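Local coordinates for trypsin-resistant surface T6 protein (Streptococcus pyogenes serotype M6, PDB 4P0D), which forms the backbone of the pili on the surface of Streptococcus pyogenes, and is also known as the T6 antigen, at residues A[22-27]-A[71-76]; A[41-46]-A[122-127]; A[95-100]-A[111-116]. The protein carries 1 engineered substitution. All blocks are in the same frame, centred on the assembly; numbering follows the deposited sequence.

Interaction 1 of 3, residues A[22-27]-A[71-76]; sequences TLYKIG and IKPFST
Lys25 is joined to Phe74 and Ser75 by two backbone hydrogen bonds. Lys25 N donates to Ser75 O over 2.8 Å, nearly straight at 166°. Phe74 N donates to Lys25 O over 2.7 Å, in the carbonyl plane but more bent (147°). One residue on, Tyr24 faces Thr76 as an antiparallel non-hydrogen-bonded pair. The tight part lies around these two residues. Tyr24 CB packs on Pro73 CB at 3.9 Å, and Tyr24 CE1 lies 3.8 Å from Thr76 CG2, the two side chains running alongside each other in the same direction. Thr76 CG2 also meets Thr22 CG2 at 3.4 Å, closer than ordinary methyl contact. Both methyls stand anti to their backbone N, which turns them toward each other. Thr76 itself is nonetheless exposed to solvent. The loose part is the far end of Lys25: the extended chain passes Ser75 OG with CB at 3.4 Å, crosses Phe74 CB with CD, and then leads its amine away from segment 71-76. Phe74 turns its ring edge to Ile26 O and Gly27 N; these two residues together lie opposite the single residue Val95, a classic beta bulge. The side chains of Tyr24 and Ile26, on strand 20-31, touch helix 56-68. Directional bonding between the segments is thus confined to the backbone at Lys25, and the side chains, apart from the passage of Ser75 OG, add mostly carbon packing.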
loop_
_atom_site.group_PDB
_atom_site.type_symbol
_atom_site.label_atom_id
_atom_site.label_comp_id
_atom_site.label_asym_id
_atom_site.label_seq_id
_atom_site.Cartn_x
_atom_site.Cartn_y
_atom_site.Cartn_z
ATOM N N THR A 22 25.394 17.048 8.080
ATOM C CA THR A 22 26.735 16.718 8.507
ATOM C C THR A 22 27.729 17.159 7.437
ATOM O O THR A 22 27.558 16.845 6.259
ATOM C CB THR A 22 26.889 15.215 8.738
ATOM O OG1 THR A 22 25.774 14.710 9.492
ATOM C CG2 THR A 22 28.194 14.932 9.486
ATOM N N LEU A 23 28.770 17.877 7.850
ATOM C CA LEU A 23 29.826 18.304 6.951
ATOM C C LEU A 23 31.073 17.454 7.237
ATOM O O LEU A 23 31.477 17.302 8.395
ATOM C CB LEU A 23 30.126 19.793 7.122
ATOM C CG LEU A 23 29.497 20.722 6.082
ATOM C CD1 LEU A 23 27.971 20.640 6.093
ATOM C CD2 LEU A 23 29.962 22.156 6.323
ATOM N N TYR A 24 31.651 16.882 6.185
ATOM C CA TYR A 24 32.848 16.054 6.327
ATOM C C TYR A 24 33.992 16.743 5.647
ATOM O O TYR A 24 33.951 16.964 4.439
ATOM C CB TYR A 24 32.627 14.696 5.675
ATOM C CG TYR A 24 31.448 13.939 6.236
ATOM C CD1 TYR A 24 31.587 13.148 7.358
ATOM C CD2 TYR A 24 30.191 14.000 5.624
ATOM C CE1 TYR A 24 30.519 12.438 7.877
ATOM C CE2 TYR A 24 29.115 13.304 6.140
ATOM C CZ TYR A 24 29.283 12.513 7.273
ATOM O OH TYR A 24 28.214 11.788 7.818
ATOM N N LYS A 25 35.017 17.106 6.407
ATOM C CA LYS A 25 36.142 17.800 5.806
ATOM C C LYS A 25 37.022 16.816 5.031
ATOM O O LYS A 25 37.617 15.913 5.622
ATOM C CB LYS A 25 36.952 18.525 6.869
ATOM C CG LYS A 25 38.020 19.452 6.326
ATOM C CD LYS A 25 38.775 19.979 7.539
ATOM C CE LYS A 25 39.557 21.226 7.274
ATOM N NZ LYS A 25 40.005 21.746 8.602
ATOM N N ILE A 26 37.106 17.036 3.724
ATOM C CA ILE A 26 37.888 16.199 2.810
ATOM C C ILE A 26 39.122 16.902 2.251
ATOM O O ILE A 26 39.936 16.265 1.582
ATOM C CB ILE A 26 37.031 15.728 1.609
ATOM C CG1 ILE A 26 36.395 16.916 0.889
ATOM C CG2 ILE A 26 35.962 14.765 2.100
ATOM C CD1 ILE A 26 36.049 16.648 -0.567
ATOM N N GLY A 27 39.249 18.208 2.504
ATOM C CA GLY A 27 40.380 19.010 2.003
ATOM C C GLY A 27 40.838 19.996 3.069
ATOM O O GLY A 27 40.057 20.864 3.488
ATOM N N ILE A 71 37.308 6.473 2.851
ATOM C CA ILE A 71 37.823 7.833 2.947
ATOM C C ILE A 71 37.560 8.344 4.361
ATOM O O ILE A 71 36.403 8.367 4.816
ATOM C CB ILE A 71 37.155 8.754 1.904
ATOM C CG1 ILE A 71 37.545 8.304 0.493
ATOM C CG2 ILE A 71 37.549 10.216 2.137
ATOM C CD1 ILE A 71 36.784 9.005 -0.622
ATOM N N LYS A 72 38.618 8.723 5.080
ATOM C CA LYS A 72 38.446 9.257 6.428
ATOM C C LYS A 72 38.547 10.773 6.342
ATOM O O LYS A 72 39.582 11.321 5.953
ATOM C CB LYS A 72 39.463 8.683 7.424
ATOM N N PRO A 73 37.460 11.471 6.697
ATOM C CA PRO A 73 37.557 12.915 6.654
ATOM C C PRO A 73 38.440 13.415 7.788
ATOM O O PRO A 73 38.628 12.722 8.785
ATOM C CB PRO A 73 36.106 13.374 6.826
ATOM C CG PRO A 73 35.434 12.277 7.556
ATOM C CD PRO A 73 36.250 11.017 7.397
ATOM N N PHE A 74 38.993 14.609 7.614
ATOM C CA PHE A 74 39.831 15.219 8.653
ATOM C C PHE A 74 39.021 15.645 9.861
ATOM O O PHE A 74 39.540 15.728 10.970
ATOM C CB PHE A 74 40.543 16.426 8.094
ATOM C CG PHE A 74 41.470 16.097 6.980
ATOM C CD1 PHE A 74 42.739 15.596 7.253
ATOM C CD2 PHE A 74 41.092 16.289 5.663
ATOM C CE1 PHE A 74 43.609 15.287 6.221
ATOM C CE2 PHE A 74 41.961 15.983 4.633
ATOM C CZ PHE A 74 43.223 15.484 4.913
ATOM N N SER A 75 37.754 15.966 9.635
ATOM C CA SER A 75 36.857 16.288 10.729
ATOM C C SER A 75 35.427 16.124 10.257
ATOM O O SER A 75 35.162 16.119 9.054
ATOM C CB SER A 75 37.099 17.719 11.231
ATOM O OG SER A 75 36.776 18.662 10.233
ATOM N N THR A 76 34.531 15.960 11.222
ATOM C CA THR A 76 33.102 15.850 10.976
ATOM C C THR A 76 32.388 16.922 11.780
ATOM O O THR A 76 32.591 17.004 12.994
ATOM C CB THR A 76 32.583 14.487 11.437
ATOM O OG1 THR A 76 33.351 13.463 10.811
ATOM C CG2 THR A 76 31.105 14.310 11.079
#

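Interaction 2 of 3, residues A[41-46]-A[122-127]; sequences FKYAEG and GNLVTK
Phe41 has its CG anti to its own carbonyl carbon (chi1 -71°), and Thr126, with chi1 at 61°, places CG2 anti to its carbonyl carbon too, bringing that methyl to the phenyl ring. The contact joins strand 38-43 of the N-terminal Ig-like domain to the loop leading from strand 108-116 to strand 139-155. Thr126 CG2 meets Phe41 CD2 at 3.5 Å, approaching the ring obliquely, whereas Leu124 O sits near the ring plane, 3.9 Å from Phe41 CD2. Leu124 bridges to the second aromatic: its CD1 is 3.7 Å from Tyr43 OH, the two side chains passing at a slant. No direct hydrogen bond links the segments, and water takes that role twice. Water 1 accepts from Phe41 N at 3.1 Å and is 2.6 Å from Thr126 OG1. The side chains of Phe41, Tyr43 and Leu124 all touch Val95 of strand 94-101. The loop is braced from within by Asn119, whose ND2 bonds Val125 O and whose O accepts from Asn123 ND2. Water 2 lies in the plane of the Tyr43 ring, 2.7 Å from Tyr43 OH, and donates to Leu124 O at 2.5 Å.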
loop_
_atom_site.group_PDB
_atom_site.type_symbol
_atom_site.label_atom_id
_atom_site.label_comp_id
_atom_site.label_asym_id
_atom_site.label_seq_id
_atom_site.Cartn_x
_atom_site.Cartn_y
_atom_site.Cartn_z
ATOM N N PHE A 41 45.635 22.821 -1.155
ATOM C CA PHE A 41 44.793 21.897 -0.399
ATOM C C PHE A 41 45.416 20.530 -0.287
ATOM O O PHE A 41 45.866 19.993 -1.284
ATOM C CB PHE A 41 43.454 21.743 -1.090
ATOM C CG PHE A 41 42.602 22.947 -0.976
ATOM C CD1 PHE A 41 42.093 23.320 0.259
ATOM C CD2 PHE A 41 42.311 23.711 -2.083
ATOM C CE1 PHE A 41 41.302 24.451 0.375
ATOM C CE2 PHE A 41 41.520 24.837 -1.971
ATOM C CZ PHE A 41 41.016 25.205 -0.738
ATOM N N LYS A 42 45.416 19.973 0.922
ATOM C CA LYS A 42 45.710 18.561 1.127
ATOM C C LYS A 42 44.405 17.774 1.293
ATOM O O LYS A 42 43.641 18.011 2.228
ATOM C CB LYS A 42 46.585 18.356 2.362
ATOM C CG LYS A 42 46.800 16.881 2.697
ATOM C CD LYS A 42 47.954 16.642 3.662
ATOM C CE LYS A 42 47.530 16.689 5.124
ATOM N NZ LYS A 42 48.192 15.618 5.931
ATOM N N TYR A 43 44.179 16.822 0.399
ATOM C CA TYR A 43 42.948 16.049 0.372
ATOM C C TYR A 43 43.125 14.721 1.080
ATOM O O TYR A 43 44.200 14.140 1.037
ATOM C CB TYR A 43 42.532 15.807 -1.074
ATOM C CG TYR A 43 42.112 17.063 -1.778
ATOM C CD1 TYR A 43 40.889 17.661 -1.484
ATOM C CD2 TYR A 43 42.923 17.661 -2.734
ATOM C CE1 TYR A 43 40.489 18.811 -2.118
ATOM C CE2 TYR A 43 42.528 18.816 -3.376
ATOM C CZ TYR A 43 41.304 19.388 -3.063
ATOM O OH TYR A 43 40.885 20.549 -3.699
ATOM N N ALA A 44 42.065 14.228 1.708
ATOM C CA ALA A 44 42.103 12.928 2.373
ATOM C C ALA A 44 42.458 11.820 1.372
ATOM O O ALA A 44 42.135 11.922 0.181
ATOM C CB ALA A 44 40.770 12.636 3.044
ATOM N N GLU A 45 43.170 10.800 1.862
ATOM C CA GLU A 45 43.604 9.669 1.039
ATOM C C GLU A 45 42.363 9.015 0.488
ATOM O O GLU A 45 41.430 8.752 1.251
ATOM C CB GLU A 45 44.385 8.639 1.875
ATOM N N GLY A 46 42.355 8.778 -0.821
ATOM C CA GLY A 46 41.219 8.163 -1.511
ATOM C C GLY A 46 40.316 9.171 -2.209
ATOM O O GLY A 46 39.468 8.797 -3.033
ATOM N N GLY A 122 34.071 28.742 -4.102
ATOM C CA GLY A 122 34.148 27.317 -4.449
ATOM C C GLY A 122 35.355 26.876 -5.260
ATOM O O GLY A 122 35.491 25.695 -5.572
ATOM N N ASN A 123 36.258 27.803 -5.565
ATOM C CA ASN A 123 37.336 27.553 -6.523
ATOM C C ASN A 123 38.450 26.722 -5.907
ATOM O O ASN A 123 39.111 27.165 -4.972
ATOM C CB ASN A 123 37.896 28.888 -7.016
ATOM C CG ASN A 123 38.730 28.754 -8.287
ATOM O OD1 ASN A 123 39.124 27.659 -8.700
ATOM N ND2 ASN A 123 38.997 29.888 -8.917
ATOM N N LEU A 124 38.672 25.524 -6.440
ATOM C CA LEU A 124 39.662 24.598 -5.863
ATOM C C LEU A 124 41.063 24.647 -6.494
ATOM O O LEU A 124 41.974 24.010 -5.973
ATOM C CB LEU A 124 39.137 23.159 -5.882
ATOM C CG LEU A 124 37.843 22.891 -5.094
ATOM C CD1 LEU A 124 37.579 21.388 -5.055
ATOM C CD2 LEU A 124 37.874 23.462 -3.669
ATOM N N VAL A 125 41.253 25.394 -7.585
ATOM C CA VAL A 125 42.602 25.513 -8.186
ATOM C C VAL A 125 43.489 26.430 -7.334
ATOM O O VAL A 125 43.095 27.546 -6.985
ATOM C CB VAL A 125 42.576 25.972 -9.671
ATOM C CG1 VAL A 125 41.693 25.057 -10.507
ATOM C CG2 VAL A 125 42.128 27.421 -9.822
ATOM N N THR A 126 44.673 25.938 -6.967
ATOM C CA THR A 126 45.567 26.669 -6.060
ATOM C C THR A 126 46.863 27.161 -6.713
ATOM O O THR A 126 47.642 27.861 -6.062
ATOM C CB THR A 126 45.926 25.822 -4.823
ATOM O OG1 THR A 126 46.603 24.627 -5.229
ATOM C CG2 THR A 126 44.671 25.457 -4.050
ATOM N N LYS A 127 47.087 26.809 -7.982
ATOM C CA LYS A 127 48.271 27.264 -8.729
ATOM C C LYS A 127 48.086 28.695 -9.234
ATOM O O LYS A 127 48.796 29.617 -8.822
ATOM C CB LYS A 127 48.558 26.325 -9.902
HETATM O O HOH W 1 45.414 22.485 -4.255
HETATM O O HOH W 2 42.802 21.812 -5.063
#

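Interaction 3 of 3, residues A[95-100]-A[111-116]; sequences VYIALL and PILLAA
Tyr96 pairs with Leu114, and Ala98 with Ile112, as hydrogen-bonded antiparallel pairs of the hairpin formed by strands 94-101 and 108-116. Four backbone bonds carry it: the shortest, Tyr96 N to Leu114 O at 2.6 Å, is donated almost end-on to the carbonyl (C=O...N 171°), and the longest, Ile112 N to Ala98 O, is 3.0 Å. The strand directions differ by 153°, which fits a twisted pair. Leu113 illustrates the packing on one face. Its CB lies 4.2 Å from Tyr96 O; CG, held anti to the backbone N, is little nearer at 4.1 Å from that same oxygen. CD1 then makes the real contacts, reaching Tyr96 O at 3.4 Å, Val95 CG1 at 3.6 Å and Ile97 CD1 at 3.8 Å. Helix 56-68 packs on this aliphatic face, with Ile59 against Leu113 and Ile62 against Ile97. On the other face, which includes Tyr96, the side chains of Ala98, Ile112 and Leu114 all pack against Ile12 of strand 7-13, and beyond them Leu100 CD1 touches Ile112 CD1. Tyr96 and Ala98 spend their backbone bonds on the hairpin, Val95, Ile97 and Leu99 on strand 20-31, so strand 94-101 is hydrogen-bonded along both edges.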
loop_
_atom_site.group_PDB
_atom_site.type_symbol
_atom_site.label_atom_id
_atom_site.label_comp_id
_atom_site.label_asym_id
_atom_site.label_seq_id
_atom_site.Cartn_x
_atom_site.Cartn_y
_atom_site.Cartn_z
ATOM N N VAL A 95 37.722 22.217 2.305
ATOM C CA VAL A 95 36.792 21.611 1.347
ATOM C C VAL A 95 35.991 20.559 2.091
ATOM O O VAL A 95 36.563 19.753 2.818
ATOM C CB VAL A 95 37.565 20.951 0.190
ATOM C CG1 VAL A 95 36.626 20.570 -0.947
ATOM C CG2 VAL A 95 38.660 21.884 -0.310
ATOM N N TYR A 96 34.675 20.579 1.909
ATOM C CA TYR A 96 33.750 19.687 2.614
ATOM C C TYR A 96 32.757 18.993 1.677
ATOM O O TYR A 96 32.376 19.515 0.649
ATOM C CB TYR A 96 32.917 20.472 3.649
ATOM C CG TYR A 96 33.700 21.113 4.769
ATOM C CD1 TYR A 96 34.314 22.347 4.595
ATOM C CD2 TYR A 96 33.820 20.484 6.011
ATOM C CE1 TYR A 96 35.031 22.932 5.615
ATOM C CE2 TYR A 96 34.533 21.069 7.040
ATOM C CZ TYR A 96 35.132 22.292 6.830
ATOM O OH TYR A 96 35.841 22.872 7.843
ATOM N N ILE A 97 32.318 17.814 2.082
ATOM C CA ILE A 97 31.116 17.201 1.522
ATOM C C ILE A 97 30.041 17.341 2.579
ATOM O O ILE A 97 30.258 16.957 3.721
ATOM C CB ILE A 97 31.336 15.705 1.239
ATOM C CG1 ILE A 97 32.383 15.523 0.134
ATOM C CG2 ILE A 97 30.023 15.021 0.851
ATOM C CD1 ILE A 97 32.042 16.188 -1.183
ATOM N N ALA A 98 28.884 17.883 2.199
ATOM C CA ALA A 98 27.744 17.925 3.099
ATOM C C ALA A 98 26.751 16.842 2.702
ATOM O O ALA A 98 26.432 16.698 1.520
ATOM C CB ALA A 98 27.102 19.303 3.058
ATOM N N LEU A 99 26.308 16.061 3.684
ATOM C CA LEU A 99 25.202 15.125 3.517
ATOM C C LEU A 99 23.996 15.544 4.377
ATOM O O LEU A 99 24.127 15.821 5.594
ATOM C CB LEU A 99 25.609 13.688 3.867
ATOM C CG LEU A 99 26.760 13.094 3.033
ATOM C CD1 LEU A 99 27.101 11.694 3.537
ATOM C CD2 LEU A 99 26.440 13.063 1.541
ATOM N N LEU A 100 22.832 15.566 3.730
ATOM C CA LEU A 100 21.561 15.855 4.393
ATOM C C LEU A 100 20.759 14.550 4.471
ATOM O O LEU A 100 20.420 13.959 3.424
ATOM C CB LEU A 100 20.785 16.932 3.625
ATOM C CG LEU A 100 21.451 18.318 3.515
ATOM C CD1 LEU A 100 22.313 18.437 2.261
ATOM C CD2 LEU A 100 20.402 19.420 3.487
ATOM N N PRO A 111 24.275 14.757 -2.540
ATOM C CA PRO A 111 25.450 15.280 -1.797
ATOM C C PRO A 111 25.822 16.702 -2.224
ATOM O O PRO A 111 25.504 17.100 -3.331
ATOM C CB PRO A 111 26.575 14.332 -2.187
ATOM C CG PRO A 111 25.962 13.218 -2.950
ATOM C CD PRO A 111 24.644 13.680 -3.474
ATOM N N ILE A 112 26.485 17.455 -1.360
ATOM C CA ILE A 112 26.920 18.812 -1.694
ATOM C C ILE A 112 28.407 18.970 -1.416
ATOM O O ILE A 112 28.912 18.497 -0.398
ATOM C CB ILE A 112 26.138 19.895 -0.924
ATOM C CG1 ILE A 112 24.631 19.729 -1.132
ATOM C CG2 ILE A 112 26.560 21.286 -1.401
ATOM C CD1 ILE A 112 23.787 20.627 -0.240
ATOM N N LEU A 113 29.106 19.589 -2.367
ATOM C CA LEU A 113 30.491 19.997 -2.174
ATOM C C LEU A 113 30.568 21.482 -1.831
ATOM O O LEU A 113 30.123 22.331 -2.605
ATOM C CB LEU A 113 31.313 19.744 -3.432
ATOM C CG LEU A 113 32.755 20.255 -3.390
ATOM C CD1 LEU A 113 33.632 19.347 -2.552
ATOM C CD2 LEU A 113 33.283 20.361 -4.815
ATOM N N LEU A 114 31.173 21.782 -0.688
ATOM C CA LEU A 114 31.366 23.151 -0.258
ATOM C C LEU A 114 32.839 23.406 0.029
ATOM O O LEU A 114 33.542 22.545 0.567
ATOM C CB LEU A 114 30.554 23.451 0.999
ATOM C CG LEU A 114 29.032 23.399 0.815
ATOM C CD1 LEU A 114 28.345 23.320 2.167
ATOM C CD2 LEU A 114 28.494 24.588 0.031
ATOM N N ALA A 115 33.291 24.599 -0.299
ATOM C CA ALA A 115 34.691 24.958 -0.062
ATOM C C ALA A 115 34.809 26.421 0.327
ATOM O O ALA A 115 34.099 27.251 -0.231
ATOM C CB ALA A 115 35.514 24.685 -1.313
ATOM N N ALA A 116 35.683 26.725 1.298
ATOM C CA ALA A 116 36.127 28.101 1.532
ATOM C C ALA A 116 37.467 28.283 0.829
ATOM O O ALA A 116 38.399 27.484 1.028
ATOM C CB ALA A 116 36.238 28.404 3.008
#

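In the fold
All three contacts lie within the N-terminal Ig-like domain, at one end of an elongated chain, with interactions 1 and 3 centred 9 Å apart and interaction 2 about 13 Å from either. Strand 20-31 is shared ground: it pairs with 38-43, 75-79 and 94-101, and 94-101 pairs in turn, antiparallel, with 108-116. Tyr24 N bonds Ile97 O, and Ile26 links on to Val95 and to Ala44. Along the chain, both segments of interaction 1 precede 95-100, 95-100 and 111-116 fall between 41-46 and 122-127, and interactions 1 and 2 interleave. Val95 and Ala115 of interaction 3 meet Leu124 of interaction 2, so sequence-distant pieces pack together within this end domain of the pilin.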